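Local atomic coordinates of leucyl-tRNA synthetase subunit alpha (Aquifex aeolicus, PDB entry 3O0A), a protein that forms part of the enzyme that attaches leucine to its tRNA, and through its CP1 domain probably hydrolyses mischarged tRNA. Residues V184-D187 / G188-L192. Sequence-based numbering, arbitrary orientation.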
ATOM      1  N   VAL A 184     -11.242 -15.458   0.731  1.00 23.76           N
ATOM      2  CA  VAL A 184     -11.091 -15.871   2.120  1.00 24.13           C
ATOM      3  C   VAL A 184     -10.465 -14.688   2.845  1.00 23.14           C
ATOM      4  O   VAL A 184      -9.945 -13.777   2.199  1.00 21.80           O
ATOM      5  CB  VAL A 184     -10.175 -17.110   2.261  1.00 25.20           C
ATOM      6  CG1 VAL A 184     -10.891 -18.374   1.788  1.00 27.65           C
ATOM      7  CG2 VAL A 184      -8.858 -16.900   1.509  1.00 24.79           C
ATOM      8  N   ASN A 185     -10.509 -14.689   4.177  1.00 23.42           N
ATOM      9  CA  ASN A 185      -9.946 -13.588   4.976  1.00 22.73           C
ATOM     10  C   ASN A 185     -10.484 -12.212   4.559  1.00 21.21           C
ATOM     11  O   ASN A 185      -9.813 -11.177   4.721  1.00 20.67           O
ATOM     12  CB  ASN A 185      -8.405 -13.612   4.942  1.00 23.15           C
ATOM     13  CG  ASN A 185      -7.820 -14.682   5.845  1.00 26.49           C
ATOM     14  OD1 ASN A 185      -8.302 -14.889   6.958  1.00 29.61           O
ATOM     15  ND2 ASN A 185      -6.779 -15.367   5.373  1.00 26.44           N
ATOM     16  N   SER A 186     -11.703 -12.212   4.028  1.00 20.84           N
ATOM     17  CA  SER A 186     -12.284 -11.012   3.453  1.00 19.88           C
ATOM     18  C   SER A 186     -13.623 -10.677   4.099  1.00 20.33           C
ATOM     19  O   SER A 186     -14.510 -10.106   3.461  1.00 19.61           O
ATOM     20  CB  SER A 186     -12.406 -11.172   1.937  1.00 19.91           C
ATOM     21  OG  SER A 186     -11.128 -11.349   1.346  1.00 19.17           O
ATOM     22  N   ASP A 187     -13.754 -11.024   5.379  1.00 20.81           N
ATOM     23  CA  ASP A 187     -14.950 -10.698   6.155  1.00 21.46           C
ATOM     24  C   ASP A 187     -16.245 -11.009   5.383  1.00 21.37           C
ATOM     25  O   ASP A 187     -16.460 -12.151   4.965  1.00 21.61           O
ATOM     26  CB  ASP A 187     -14.899  -9.220   6.601  1.00 20.93           C
ATOM     27  CG  ASP A 187     -13.717  -8.920   7.515  1.00 23.22           C
ATOM     28  OD1 ASP A 187     -13.156  -9.860   8.123  1.00 25.54           O
ATOM     29  OD2 ASP A 187     -13.345  -7.730   7.628  1.00 25.73           O
ATOM     30  N   GLY A 188     -17.083  -9.989   5.170  1.00 20.64           N
ATOM     31  CA  GLY A 188     -18.393 -10.165   4.527  1.00 21.01           C
ATOM     32  C   GLY A 188     -18.394 -10.607   3.068  1.00 21.07           C
ATOM     33  O   GLY A 188     -19.443 -10.971   2.519  1.00 22.34           O
ATOM     34  N   PHE A 189     -17.221 -10.576   2.440  1.00 20.07           N
ATOM     35  CA  PHE A 189     -17.072 -10.973   1.039  1.00 19.78           C
ATOM     36  C   PHE A 189     -16.529 -12.391   0.872  1.00 20.69           C
ATOM     37  O   PHE A 189     -16.331 -12.841  -0.253  1.00 21.01           O
ATOM     38  CB  PHE A 189     -16.176  -9.974   0.299  1.00 18.81           C
ATOM     39  CG  PHE A 189     -16.670  -8.555   0.380  1.00 18.91           C
ATOM     40  CD1 PHE A 189     -17.615  -8.083  -0.525  1.00 20.62           C
ATOM     41  CD2 PHE A 189     -16.203  -7.701   1.375  1.00 19.79           C
ATOM     42  CE1 PHE A 189     -18.074  -6.760  -0.447  1.00 20.10           C
ATOM     43  CE2 PHE A 189     -16.667  -6.390   1.470  1.00 18.47           C
ATOM     44  CZ  PHE A 189     -17.597  -5.924   0.549  1.00 18.04           C
ATOM     45  N   ASP A 190     -16.289 -13.078   1.988  1.00 20.79           N
ATOM     46  CA  ASP A 190     -15.840 -14.478   1.976  1.00 22.34           C
ATOM     47  C   ASP A 190     -16.747 -15.369   1.127  1.00 23.38           C
ATOM     48  O   ASP A 190     -17.981 -15.326   1.253  1.00 23.01           O
ATOM     49  CB  ASP A 190     -15.791 -15.037   3.400  1.00 23.07           C
ATOM     50  CG  ASP A 190     -14.525 -14.669   4.134  1.00 23.87           C
ATOM     51  OD1 ASP A 190     -13.619 -14.077   3.509  1.00 23.99           O
ATOM     52  OD2 ASP A 190     -14.434 -14.974   5.346  1.00 25.44           O
ATOM     53  N   GLY A 191     -16.125 -16.179   0.273  1.00 24.15           N
ATOM     54  CA  GLY A 191     -16.847 -17.105  -0.586  1.00 25.63           C
ATOM     55  C   GLY A 191     -17.193 -16.600  -1.975  1.00 25.68           C
ATOM     56  O   GLY A 191     -17.541 -17.397  -2.856  1.00 26.21           O
ATOM     57  N   LEU A 192     -17.103 -15.286  -2.185  1.00 24.58           N
ATOM     58  CA  LEU A 192     -17.363 -14.707  -3.507  1.00 24.74           C
ATOM     59  C   LEU A 192     -16.267 -15.091  -4.487  1.00 25.76           C
ATOM     60  O   LEU A 192     -15.088 -15.157  -4.116  1.00 25.03           O
ATOM     61  CB  LEU A 192     -17.426 -13.175  -3.442  1.00 23.64           C
ATOM     62  CG  LEU A 192     -18.524 -12.454  -2.657  1.00 22.63           C
ATOM     63  CD1 LEU A 192     -18.393 -10.956  -2.912  1.00 20.40           C
ATOM     64  CD2 LEU A 192     -19.917 -12.975  -3.038  1.00 22.86           C
TER
HETATM   65  O   HOH W   1     -12.892 -13.458   7.024  1.00 32.22           O
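D190 folds its carboxylate back over the turn that precedes it and takes the backbone N-H of S186, with S186 N and D190 OD1 2.7 Å apart. The bond is fairly straight (153° at the hydrogen) and arrives on the syn side of the carboxylate, 22° out of its plane. A chi1 of -82° sets CG of D190 beside its own backbone N, 3.3 Å from D187 O. That carbonyl oxygen accepts from D190 N at 3.1 Å, while F189 N bonds to S186 O at 2.9 Å. These are two overlapping i to i+3 turns that share G188 as a corner; positive phi at D187 gives the first a type II'-like corner, and the second runs through the short 3-10 segment at G188-F189. D190 OD2 receives a bond from a water at 2.7 Å, through which the carboxylate more loosely reaches D187 N. The S186 hydroxyl is spent within its own segment, OG donating to V184 O at 2.8 Å. S186 O also lies at the edge of the F189 ring, 3.6 Å from CD2. A type II turn from F189 to L192 follows, with G191 at its positive-phi corner. This surface loop of the CP1 editing domain links strand 182-183 to helix 194-207: G191 and L192 pair by backbone with L183, N185 ND2 bonds to V162 O, and F189 meets W204 of the helix edge-to-face.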